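Local coordinates for hypothetical protein (Pseudomonas aeruginosa, PDB 2H9F) that probably isomerises methylaconitate, working as a dimer of identical subunits, at residues 28-33 with 43-48; 115-120 with 148-153; 164-169 with 314-319; 210-215 with 220-225. All coordinates share one frame; numbering follows the deposited sequence.

Contact 1: 28-33 with 43-48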
loop_
_atom_site.group_PDB
_atom_site.type_symbol
_atom_site.label_atom_id
_atom_site.label_comp_id
_atom_site.label_asym_id
_atom_site.label_seq_id
_atom_site.Cartn_x
_atom_site.Cartn_y
_atom_site.Cartn_z
ATOM N N GLU A 28 0.951 -17.966 21.288
ATOM C CA GLU A 28 -0.192 -18.704 21.832
ATOM C C GLU A 28 -1.515 -18.428 21.115
ATOM O O GLU A 28 -2.434 -19.232 21.202
ATOM C CB GLU A 28 -0.358 -18.372 23.331
ATOM C CG GLU A 28 -0.842 -16.919 23.614
ATOM C CD GLU A 28 -0.667 -16.462 25.096
ATOM O OE1 GLU A 28 -1.424 -17.038 25.923
ATOM O OE2 GLU A 28 0.198 -15.538 25.402
ATOM N N ASP A 29 -1.633 -17.284 20.436
ATOM C CA ASP A 29 -2.845 -16.954 19.673
ATOM C C ASP A 29 -2.918 -17.600 18.291
ATOM O O ASP A 29 -3.965 -17.541 17.621
ATOM C CB ASP A 29 -2.964 -15.453 19.498
ATOM C CG ASP A 29 -3.225 -14.726 20.794
ATOM O OD1 ASP A 29 -3.725 -15.387 21.757
ATOM O OD2 ASP A 29 -2.938 -13.482 20.842
ATOM N N LEU A 30 -1.831 -18.231 17.856
ATOM C CA LEU A 30 -1.792 -18.793 16.514
ATOM C C LEU A 30 -2.488 -20.123 16.527
ATOM O O LEU A 30 -2.422 -20.854 17.516
ATOM C CB LEU A 30 -0.352 -18.999 16.018
ATOM C CG LEU A 30 0.464 -17.729 15.734
ATOM C CD1 LEU A 30 1.920 -18.060 15.338
ATOM C CD2 LEU A 30 -0.184 -16.833 14.686
ATOM N N PRO A 31 -3.060 -20.507 15.388
ATOM C CA PRO A 31 -3.492 -21.898 15.253
ATOM C C PRO A 31 -2.425 -22.898 15.616
ATOM O O PRO A 31 -1.241 -22.665 15.438
ATOM C CB PRO A 31 -3.840 -22.013 13.779
ATOM C CG PRO A 31 -4.185 -20.647 13.365
ATOM C CD PRO A 31 -3.277 -19.760 14.151
ATOM N N GLU A 32 -2.853 -24.032 16.143
ATOM C CA GLU A 32 -1.916 -24.949 16.709
ATOM C C GLU A 32 -0.859 -25.327 15.689
ATOM O O GLU A 32 0.311 -25.417 16.021
ATOM C CB GLU A 32 -2.629 -26.193 17.211
ATOM C CG GLU A 32 -1.726 -27.124 18.024
ATOM C CD GLU A 32 -2.405 -28.465 18.407
ATOM O OE1 GLU A 32 -3.657 -28.592 18.315
ATOM O OE2 GLU A 32 -1.664 -29.384 18.810
ATOM N N SER A 33 -1.259 -25.549 14.450
ATOM C CA SER A 33 -0.295 -25.921 13.416
ATOM C C SER A 33 0.752 -24.848 13.138
ATOM O O SER A 33 1.829 -25.146 12.651
ATOM C CB SER A 33 -1.007 -26.296 12.122
ATOM O OG SER A 33 -1.676 -25.196 11.589
ATOM N N ARG A 43 2.352 -20.391 5.114
ATOM C CA ARG A 43 1.073 -20.263 4.375
ATOM C C ARG A 43 0.133 -19.282 5.063
ATOM O O ARG A 43 -0.511 -18.397 4.412
ATOM C CB ARG A 43 0.370 -21.639 4.284
ATOM C CG ARG A 43 1.139 -22.738 3.583
ATOM C CD ARG A 43 0.271 -23.974 3.212
ATOM N NE ARG A 43 -0.125 -24.817 4.353
ATOM C CZ ARG A 43 0.384 -26.024 4.614
ATOM N NH1 ARG A 43 1.317 -26.541 3.832
ATOM N NH2 ARG A 43 -0.014 -26.718 5.668
ATOM N N LEU A 44 0.041 -19.411 6.393
ATOM C CA LEU A 44 -0.847 -18.541 7.141
ATOM C C LEU A 44 -0.477 -17.080 6.888
ATOM O O LEU A 44 -1.329 -16.266 6.535
ATOM C CB LEU A 44 -0.845 -18.842 8.646
ATOM C CG LEU A 44 -1.654 -17.802 9.466
ATOM C CD1 LEU A 44 -3.117 -17.860 9.121
ATOM C CD2 LEU A 44 -1.440 -17.979 10.990
ATOM N N PHE A 45 0.806 -16.766 7.041
ATOM C CA PHE A 45 1.272 -15.400 6.923
ATOM C C PHE A 45 1.205 -14.849 5.494
ATOM O O PHE A 45 0.844 -13.686 5.263
ATOM C CB PHE A 45 2.665 -15.303 7.521
ATOM C CG PHE A 45 2.691 -15.437 9.032
ATOM C CD1 PHE A 45 1.525 -15.421 9.779
ATOM C CD2 PHE A 45 3.887 -15.467 9.703
ATOM C CE1 PHE A 45 1.556 -15.541 11.130
ATOM C CE2 PHE A 45 3.915 -15.528 11.062
ATOM C CZ PHE A 45 2.752 -15.613 11.778
HETATM N N MSE A 46 1.503 -15.706 4.533
HETATM C CA MSE A 46 1.249 -15.388 3.109
HETATM C C MSE A 46 -0.199 -14.949 2.973
HETATM O O MSE A 46 -0.552 -13.820 2.474
HETATM C CB MSE A 46 1.569 -16.655 2.219
HETATM C CG MSE A 46 2.987 -16.864 1.953
HETATM SE SE MSE A 46 3.046 -18.462 0.897
HETATM C CE MSE A 46 4.612 -19.490 1.603
ATOM N N ARG A 47 -1.099 -15.704 3.578
ATOM C CA ARG A 47 -2.520 -15.437 3.348
ATOM C C ARG A 47 -2.979 -14.182 4.111
ATOM O O ARG A 47 -3.785 -13.368 3.594
ATOM C CB ARG A 47 -3.339 -16.706 3.666
ATOM C CG ARG A 47 -4.778 -16.702 3.122
ATOM C CD ARG A 47 -4.927 -16.944 1.590
ATOM N NE ARG A 47 -6.056 -16.110 1.213
ATOM C CZ ARG A 47 -7.235 -16.481 0.717
ATOM N NH1 ARG A 47 -7.542 -17.730 0.337
ATOM N NH2 ARG A 47 -8.123 -15.506 0.540
ATOM N N VAL A 48 -2.438 -13.984 5.315
ATOM C CA VAL A 48 -2.792 -12.750 6.085
ATOM C C VAL A 48 -2.398 -11.528 5.308
ATOM O O VAL A 48 -3.140 -10.493 5.266
ATOM C CB VAL A 48 -2.095 -12.768 7.486
ATOM C CG1 VAL A 48 -2.040 -11.408 8.134
ATOM C CG2 VAL A 48 -2.820 -13.778 8.390
#
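Leu30 sends its CD2 methyl to two side chains of helix 39-49 at once: it lies 4.1 Å from Leu44 CD2 and 4.2 Å from Phe45 CE1. The Leu30 and Phe45 side chains cross at about a right angle, and the methyl meets the ring at its edge, near the ring plane; the Phe45 ring also meets that of Phe25. Leu44 CD2 is shared in turn, because Pro31 CD stands 4.1 Å from that same Leu44 CD2, with the leucine methyl pointing at the CD corner of the proline ring. CG of Leu44 is anti to the backbone N (chi1 173°), which sends the branched end out toward the proline. This small cluster illustrates how a loop can rest on a helix by a few apolar groups, with methyls meeting a proline ring carbon and an aromatic edge. The close part is confined to four residues and 123 Å² of buried surface, with Pro31 and Leu44 still 9.2 Å apart between their CA atoms. Further along, the fit opens: Glu32 and Ser33 face solvent, and Arg43 does not join the cluster, its modelled conformer forming a salt bridge with the terminal carboxylate of Phe396. On the buried side the cluster continues into β structure. Ile74 of strand 71-77 touches both Leu30 and Phe45, Ile10 of strand 7-17 touches both Pro31 and Leu44, and Val391 of strand 388-392 packs against Leu44.

Contact 2: 115-120 with 148-153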
loop_
_atom_site.group_PDB
_atom_site.type_symbol
_atom_site.label_atom_id
_atom_site.label_comp_id
_atom_site.label_asym_id
_atom_site.label_seq_id
_atom_site.Cartn_x
_atom_site.Cartn_y
_atom_site.Cartn_z
ATOM N N PHE A 115 4.668 -4.119 21.560
ATOM C CA PHE A 115 3.740 -5.228 21.513
ATOM C C PHE A 115 3.956 -6.182 22.654
ATOM O O PHE A 115 3.004 -6.771 23.132
ATOM C CB PHE A 115 3.903 -5.999 20.202
ATOM C CG PHE A 115 2.895 -7.105 20.012
ATOM C CD1 PHE A 115 1.540 -6.814 19.942
ATOM C CD2 PHE A 115 3.297 -8.419 19.895
ATOM C CE1 PHE A 115 0.620 -7.830 19.755
ATOM C CE2 PHE A 115 2.390 -9.401 19.730
ATOM C CZ PHE A 115 1.046 -9.094 19.647
ATOM N N ALA A 116 5.216 -6.362 23.071
ATOM C CA ALA A 116 5.528 -7.222 24.209
ATOM C C ALA A 116 4.680 -6.834 25.403
ATOM O O ALA A 116 4.218 -7.687 26.139
ATOM C CB ALA A 116 7.006 -7.107 24.588
ATOM N N LEU A 117 4.488 -5.520 25.584
ATOM C CA LEU A 117 3.658 -4.989 26.670
ATOM C C LEU A 117 2.153 -5.058 26.380
ATOM O O LEU A 117 1.388 -5.480 27.268
ATOM C CB LEU A 117 4.089 -3.571 27.012
ATOM C CG LEU A 117 5.490 -3.456 27.662
ATOM C CD1 LEU A 117 6.017 -2.024 27.567
ATOM C CD2 LEU A 117 5.418 -3.882 29.101
ATOM N N HIS A 118 1.719 -4.699 25.167
ATOM C CA HIS A 118 0.305 -4.842 24.841
ATOM C C HIS A 118 -0.107 -6.310 24.960
ATOM O O HIS A 118 -1.199 -6.600 25.385
ATOM C CB HIS A 118 -0.007 -4.310 23.445
ATOM C CG HIS A 118 0.401 -2.884 23.225
ATOM N ND1 HIS A 118 -0.195 -1.820 23.867
ATOM C CD2 HIS A 118 1.342 -2.357 22.409
ATOM C CE1 HIS A 118 0.356 -0.701 23.440
ATOM N NE2 HIS A 118 1.286 -1.004 22.547
ATOM N N ALA A 119 0.798 -7.211 24.642
ATOM C CA ALA A 119 0.502 -8.624 24.636
ATOM C C ALA A 119 0.566 -9.317 25.974
ATOM O O ALA A 119 0.256 -10.527 26.048
ATOM C CB ALA A 119 1.420 -9.336 23.663
ATOM N N GLY A 120 1.006 -8.612 27.010
ATOM C CA GLY A 120 1.050 -9.179 28.352
ATOM C C GLY A 120 2.182 -10.149 28.513
ATOM O O GLY A 120 2.099 -11.066 29.340
ATOM N N ALA A 148 14.677 -2.438 24.349
ATOM C CA ALA A 148 13.763 -1.380 23.986
ATOM C C ALA A 148 13.292 -0.705 25.278
ATOM O O ALA A 148 12.690 -1.333 26.157
ATOM C CB ALA A 148 12.584 -1.947 23.184
ATOM N N HIS A 149 13.581 0.586 25.383
ATOM C CA HIS A 149 13.178 1.372 26.517
ATOM C C HIS A 149 11.852 1.999 26.181
ATOM O O HIS A 149 11.790 3.031 25.497
ATOM C CB HIS A 149 14.236 2.425 26.818
ATOM C CG HIS A 149 15.597 1.851 27.091
ATOM N ND1 HIS A 149 16.047 1.585 28.360
ATOM C CD2 HIS A 149 16.613 1.524 26.259
ATOM C CE1 HIS A 149 17.268 1.093 28.298
ATOM N NE2 HIS A 149 17.632 1.035 27.034
ATOM N N VAL A 150 10.779 1.375 26.655
ATOM C CA VAL A 150 9.443 1.729 26.227
ATOM C C VAL A 150 8.776 2.557 27.286
ATOM O O VAL A 150 8.675 2.136 28.436
ATOM C CB VAL A 150 8.602 0.436 25.929
ATOM C CG1 VAL A 150 7.174 0.798 25.527
ATOM C CG2 VAL A 150 9.242 -0.357 24.866
ATOM N N PRO A 151 8.303 3.769 26.927
ATOM C CA PRO A 151 7.671 4.543 27.957
ATOM C C PRO A 151 6.300 4.033 28.305
ATOM O O PRO A 151 5.595 3.492 27.442
ATOM C CB PRO A 151 7.593 5.943 27.333
ATOM C CG PRO A 151 7.456 5.672 25.869
ATOM C CD PRO A 151 8.295 4.465 25.628
ATOM N N VAL A 152 5.918 4.267 29.551
ATOM C CA VAL A 152 4.727 3.707 30.158
ATOM C C VAL A 152 4.044 4.792 30.999
ATOM O O VAL A 152 4.704 5.517 31.762
ATOM C CB VAL A 152 5.081 2.513 31.038
ATOM C CG1 VAL A 152 3.869 2.059 31.888
ATOM C CG2 VAL A 152 5.668 1.367 30.192
ATOM N N SER A 153 2.735 4.920 30.830
ATOM C CA SER A 153 1.867 5.807 31.642
ATOM C C SER A 153 0.618 5.044 32.026
ATOM O O SER A 153 -0.004 4.408 31.178
ATOM C CB SER A 153 1.364 7.031 30.866
ATOM O OG SER A 153 2.427 7.724 30.269
#
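The bond from Ala119 N to Phe115 O, 2.7 Å long, closes the helical turn from which Leu117 reaches Val150. Gly120, at positive phi and with bonds back into the last turn, ends the helix in a Schellman motif; its N also lies 3.2 Å from Leu117 O in a longer backbone bond. Within the same turn, Ala119 CB sits 4.0 Å above the centre of the Phe115 ring. On the helix side the contact is made by one branch of Leu117. Leu117 CD1 approaches Val150 CG1 to 3.7 Å, the two side chains meeting tip to tip, and the same methyl lies 3.9 Å from Val150 CB. CD1 is the outermost branch because it runs anti to CA (chi2 162°), while CG1 of Val150 leaves the strand anti to its own backbone N (chi1 178°). Helix 106-118 here lies against the inner side of strands 131-139 and 144-153, consistent with the diaminopimelate epimerase-like fold of the PrpF family, in which each half curls its strands about a central helix. Val152 adds a looser touch, its CG2 4.3 Å from Leu117 CD1; Pro151, between the two valines, turns the other way and packs on Ile132 and Ile175. Cys133, Val157, Val122 and Ile127 also touch Leu117, and His118 packs on Arg390 of the second subunit.

Contact 3: 164-169 with 314-319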
loop_
_atom_site.group_PDB
_atom_site.type_symbol
_atom_site.label_atom_id
_atom_site.label_comp_id
_atom_site.label_asym_id
_atom_site.label_seq_id
_atom_site.Cartn_x
_atom_site.Cartn_y
_atom_site.Cartn_z
ATOM N N GLU A 164 9.742 13.114 16.528
ATOM C CA GLU A 164 9.655 12.964 15.073
ATOM C C GLU A 164 10.677 11.980 14.564
ATOM O O GLU A 164 11.830 11.984 14.993
ATOM C CB GLU A 164 9.941 14.274 14.353
ATOM C CG GLU A 164 8.888 15.380 14.384
ATOM C CD GLU A 164 9.398 16.718 13.759
ATOM N N LEU A 165 10.262 11.148 13.611
ATOM C CA LEU A 165 11.149 10.224 12.953
ATOM C C LEU A 165 10.952 10.420 11.451
ATOM O O LEU A 165 9.821 10.403 10.974
ATOM C CB LEU A 165 10.802 8.801 13.365
ATOM C CG LEU A 165 11.717 7.683 12.857
ATOM C CD1 LEU A 165 13.115 7.841 13.431
ATOM C CD2 LEU A 165 11.071 6.365 13.227
ATOM N N ASP A 166 12.045 10.622 10.717
ATOM C CA ASP A 166 11.993 10.707 9.270
ATOM C C ASP A 166 11.258 9.499 8.683
ATOM O O ASP A 166 11.510 8.351 9.053
ATOM C CB ASP A 166 13.404 10.862 8.670
ATOM C CG ASP A 166 13.398 11.093 7.129
ATOM O OD1 ASP A 166 12.859 12.114 6.656
ATOM O OD2 ASP A 166 13.976 10.255 6.399
ATOM N N GLY A 167 10.336 9.783 7.771
ATOM C CA GLY A 167 9.483 8.736 7.163
ATOM C C GLY A 167 8.223 8.387 7.927
ATOM O O GLY A 167 7.416 7.600 7.440
ATOM N N VAL A 168 8.063 8.943 9.132
ATOM C CA VAL A 168 6.818 8.819 9.928
ATOM C C VAL A 168 6.095 10.133 9.931
ATOM O O VAL A 168 6.556 11.135 10.434
ATOM C CB VAL A 168 7.117 8.395 11.360
ATOM C CG1 VAL A 168 5.843 8.295 12.214
ATOM C CG2 VAL A 168 7.859 7.061 11.327
ATOM N N THR A 169 4.908 10.089 9.367
ATOM C CA THR A 169 4.138 11.250 9.091
ATOM C C THR A 169 3.871 12.039 10.364
ATOM O O THR A 169 4.017 13.239 10.388
ATOM C CB THR A 169 2.789 10.771 8.435
ATOM O OG1 THR A 169 3.056 9.773 7.426
ATOM C CG2 THR A 169 2.027 11.943 7.886
ATOM N N HIS A 314 22.596 12.848 0.262
ATOM C CA HIS A 314 21.363 12.351 0.883
ATOM C C HIS A 314 20.631 13.477 1.620
ATOM O O HIS A 314 21.268 14.353 2.165
ATOM C CB HIS A 314 21.699 11.224 1.833
ATOM C CG HIS A 314 20.521 10.396 2.235
ATOM N ND1 HIS A 314 19.640 10.785 3.219
ATOM C CD2 HIS A 314 20.097 9.183 1.803
ATOM C CE1 HIS A 314 18.714 9.858 3.369
ATOM N NE2 HIS A 314 18.976 8.868 2.530
ATOM N N HIS A 315 19.293 13.442 1.628
ATOM C CA HIS A 315 18.438 14.513 2.195
ATOM C C HIS A 315 18.436 14.573 3.719
ATOM O O HIS A 315 18.034 15.591 4.324
ATOM C CB HIS A 315 16.952 14.378 1.709
ATOM C CG HIS A 315 16.143 13.327 2.436
ATOM N ND1 HIS A 315 16.279 11.968 2.199
ATOM C CD2 HIS A 315 15.193 13.442 3.399
ATOM C CE1 HIS A 315 15.451 11.299 2.989
ATOM N NE2 HIS A 315 14.784 12.170 3.730
ATOM N N ALA A 316 18.803 13.466 4.332
ATOM C CA ALA A 316 18.856 13.351 5.765
ATOM C C ALA A 316 20.073 12.439 6.079
ATOM O O ALA A 316 21.212 12.812 5.808
ATOM C CB ALA A 316 17.535 12.782 6.271
HETATM N N MSE A 317 19.860 11.250 6.616
HETATM C CA MSE A 317 20.977 10.320 6.737
HETATM C C MSE A 317 20.499 8.896 6.525
HETATM O O MSE A 317 19.429 8.528 6.975
HETATM C CB MSE A 317 21.646 10.502 8.115
HETATM C CG MSE A 317 22.925 9.712 8.313
HETATM SE SE MSE A 317 24.320 10.115 6.997
HETATM C CE MSE A 317 24.219 12.068 7.212
HETATM N N MSE A 318 21.312 8.093 5.843
HETATM C CA MSE A 318 21.031 6.700 5.639
HETATM C C MSE A 318 21.113 5.950 6.960
HETATM O O MSE A 318 21.953 6.234 7.803
HETATM C CB MSE A 318 22.081 6.091 4.685
HETATM C CG MSE A 318 22.108 6.671 3.244
HETATM SE SE MSE A 318 23.216 8.260 3.128
HETATM C CE MSE A 318 24.903 7.390 3.152
ATOM N N GLY A 319 20.279 4.937 7.113
ATOM C CA GLY A 319 20.228 4.207 8.369
ATOM C C GLY A 319 21.553 3.620 8.804
ATOM O O GLY A 319 22.008 3.813 9.936
#
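Asp166 and His315 come at each other from opposite directions, carboxylate against the edge of the imidazole, with the two planes turned 50° apart. The ring nitrogen sits nearly midway between the two oxygens: His315 NE2 is 3.4 Å from Asp166 OD2 and 3.5 Å from Asp166 OD1. The first of these is a weak hydrogen bond, bent to 135° at the hydrogen, while OD1 lies in the ring plane at the edge. His315 holds CG between its backbone N and carbonyl carbon (chi1 79°), a crowded position that swings the ring out toward the aspartate; Ala316 CB then rests 3.7 Å above one face of that ring, offset toward the rim.

The aspartate is presented by a type II β turn from Leu165 to Val168, closed by Val168 N to Leu165 O at 2.9 Å, with Gly167 taking the positive-phi corner. This turn belongs to the half of the chain that contributes strand 175-180, and the opposing loop leads into helix 319-330, so the weak bond bridges two parts of the fold far apart in sequence. In relatives with the diaminopimelate epimerase-like fold the active site lies between two such halves; this contact probably spans the same division.

Next to His315, His314 braces the loop from within. Ala316 N donates a nearly straight bond to His314 ND1, 3.0 Å long and somewhat tilted from the imidazole plane, and Met318 N, at the N-cap of helix 319-330, stands over the centre of the His314 ring. From the second subunit, Tyr55 OH bonds to Gly167 N and its side chain packs on Asp166.

Contact 4: 210-215 with 220-225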
loop_
_atom_site.group_PDB
_atom_site.type_symbol
_atom_site.label_atom_id
_atom_site.label_comp_id
_atom_site.label_asym_id
_atom_site.label_seq_id
_atom_site.Cartn_x
_atom_site.Cartn_y
_atom_site.Cartn_z
ATOM N N PHE A 210 44.041 13.948 2.156
ATOM C CA PHE A 210 43.079 14.419 3.133
ATOM C C PHE A 210 43.083 13.534 4.360
ATOM O O PHE A 210 43.249 12.347 4.241
ATOM C CB PHE A 210 41.689 14.379 2.520
ATOM C CG PHE A 210 41.527 15.257 1.310
ATOM C CD1 PHE A 210 41.804 16.612 1.377
ATOM C CD2 PHE A 210 41.097 14.730 0.101
ATOM C CE1 PHE A 210 41.654 17.426 0.254
ATOM C CE2 PHE A 210 40.948 15.544 -1.026
ATOM C CZ PHE A 210 41.214 16.889 -0.944
ATOM N N LYS A 211 42.845 14.107 5.535
ATOM C CA LYS A 211 42.595 13.295 6.708
ATOM C C LYS A 211 41.309 12.507 6.486
ATOM O O LYS A 211 40.346 12.994 5.905
ATOM C CB LYS A 211 42.473 14.151 7.959
ATOM C CG LYS A 211 43.737 14.921 8.369
ATOM C CD LYS A 211 44.896 13.997 8.663
ATOM C CE LYS A 211 46.164 14.767 9.020
ATOM N NZ LYS A 211 47.365 13.865 9.126
ATOM N N ALA A 212 41.295 11.257 6.905
ATOM C CA ALA A 212 40.090 10.471 6.747
ATOM C C ALA A 212 39.981 9.390 7.817
ATOM O O ALA A 212 40.969 8.790 8.170
ATOM C CB ALA A 212 40.041 9.864 5.334
ATOM N N THR A 213 38.775 9.159 8.326
ATOM C CA THR A 213 38.490 7.973 9.118
ATOM C C THR A 213 37.688 7.017 8.241
ATOM O O THR A 213 36.622 7.362 7.746
ATOM C CB THR A 213 37.676 8.340 10.359
ATOM O OG1 THR A 213 38.531 9.043 11.275
ATOM C CG2 THR A 213 37.078 7.078 11.040
HETATM N N MSE A 214 38.227 5.823 8.053
HETATM C CA MSE A 214 37.621 4.764 7.280
HETATM C C MSE A 214 37.215 3.689 8.293
HETATM O O MSE A 214 38.065 3.083 8.931
HETATM C CB MSE A 214 38.620 4.242 6.253
HETATM C CG MSE A 214 38.816 5.198 5.082
HETATM SE SE MSE A 214 40.340 4.834 4.018
HETATM C CE MSE A 214 41.712 5.715 5.166
ATOM N N ILE A 215 35.909 3.538 8.483
ATOM C CA ILE A 215 35.338 2.716 9.525
ATOM C C ILE A 215 34.315 1.722 8.928
ATOM O O ILE A 215 33.502 2.063 8.072
ATOM C CB ILE A 215 34.694 3.612 10.651
ATOM C CG1 ILE A 215 34.232 2.753 11.840
ATOM C CG2 ILE A 215 33.567 4.438 10.129
ATOM C CD1 ILE A 215 33.942 3.513 13.119
ATOM N N PRO A 220 30.580 0.192 5.680
ATOM C CA PRO A 220 31.880 0.816 5.419
ATOM C C PRO A 220 31.693 2.267 4.969
ATOM O O PRO A 220 30.946 2.521 4.030
ATOM C CB PRO A 220 32.454 -0.050 4.305
ATOM C CG PRO A 220 31.875 -1.397 4.605
ATOM C CD PRO A 220 30.418 -1.011 4.873
ATOM N N THR A 221 32.293 3.197 5.707
ATOM C CA THR A 221 32.174 4.601 5.450
ATOM C C THR A 221 33.547 5.274 5.492
ATOM O O THR A 221 34.383 4.993 6.365
ATOM C CB THR A 221 31.229 5.283 6.511
ATOM O OG1 THR A 221 30.017 4.525 6.640
ATOM C CG2 THR A 221 30.893 6.714 6.117
ATOM N N VAL A 222 33.776 6.129 4.508
ATOM C CA VAL A 222 34.909 7.028 4.473
ATOM C C VAL A 222 34.465 8.404 4.941
ATOM O O VAL A 222 33.619 9.050 4.309
ATOM C CB VAL A 222 35.488 7.163 3.047
ATOM C CG1 VAL A 222 36.765 7.948 3.112
ATOM C CG2 VAL A 222 35.744 5.773 2.420
ATOM N N PHE A 223 35.015 8.851 6.076
ATOM C CA PHE A 223 34.718 10.188 6.620
ATOM C C PHE A 223 35.858 11.171 6.401
ATOM O O PHE A 223 36.980 10.870 6.727
ATOM C CB PHE A 223 34.470 10.172 8.161
ATOM C CG PHE A 223 33.160 9.544 8.598
ATOM C CD1 PHE A 223 31.981 10.244 8.515
ATOM C CD2 PHE A 223 33.127 8.249 9.105
ATOM C CE1 PHE A 223 30.787 9.675 8.961
ATOM C CE2 PHE A 223 31.935 7.676 9.534
ATOM C CZ PHE A 223 30.768 8.397 9.453
ATOM N N VAL A 224 35.533 12.411 6.019
ATOM C CA VAL A 224 36.536 13.456 5.875
ATOM C C VAL A 224 36.039 14.737 6.499
ATOM O O VAL A 224 34.881 14.841 6.748
ATOM C CB VAL A 224 36.894 13.685 4.387
ATOM C CG1 VAL A 224 37.542 12.388 3.793
ATOM C CG2 VAL A 224 35.680 14.094 3.569
ATOM N N ASN A 225 36.942 15.674 6.767
ATOM C CA ASN A 225 36.602 16.960 7.318
ATOM C C ASN A 225 36.144 17.866 6.211
ATOM O O ASN A 225 36.897 18.124 5.253
ATOM C CB ASN A 225 37.833 17.575 7.999
ATOM C CG ASN A 225 38.136 16.947 9.362
ATOM O OD1 ASN A 225 37.214 16.581 10.108
ATOM N ND2 ASN A 225 39.426 16.821 9.688
HETATM O O HOH W 1 39.746 15.406 5.782
#
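Ile215 and Phe223 meet on one face of the β hairpin formed by strands 208-216 and 220-225. The Ile215 CG2 methyl fits against the rim of the ring, in its plane and 3.7 Å from Phe223 CE2, while Thr221 CG2 covers one ring face, offset toward its rim. Ile215 can offer CG2 in this way because its longer branch, CG1, is anti to the backbone N (chi1 -173°) and leads off elsewhere. Ala328, Ala324 and Ile325 of helix 319-330 pack on Ile215, Thr221 and Phe223 respectively, so the helix lies over that face.

The other face carries Ala212, Met214, Val222 and Val224. Met214 and Val222 lie side by side, pointing the same way, and Met214 CG settles against both valine methyls, 4.0 Å from Val222 CG1 and 4.1 Å from Val222 CG2. Beside them, the short side chain of Ala212 makes a hollow that Val224 partly fills, CG1 of the valine lying 3.9 Å from Ala212 CB.

Paired backbone bonds hold this relief in antiparallel register at Thr213 with Phe223 and at Ile215 with Thr221. Phe223 O receives two groups: Thr213 N at 3.0 Å and, in a CA-H...O contact, Ala212 CA at 3.1 Å.

Contacts 1 and 2 come first along the chain, one after the other, and their centres lie 24 Å apart; helix 39-49 and helix 106-118 supply one side of each. Contact 3 closes a long loop within which contact 4 is nested, and those two centres are 23 Å apart. Helix 319-330 links the later pair: it begins beside the histidine loop of contact 3 and covers one face of the hairpin in contact 4. Contacts 1 and 4 fall on opposite sides of the chain's centre, 47 Å apart between centres. Contact 3, slight as it is, spans the two halves of an elongated fold, while the others lie within one half.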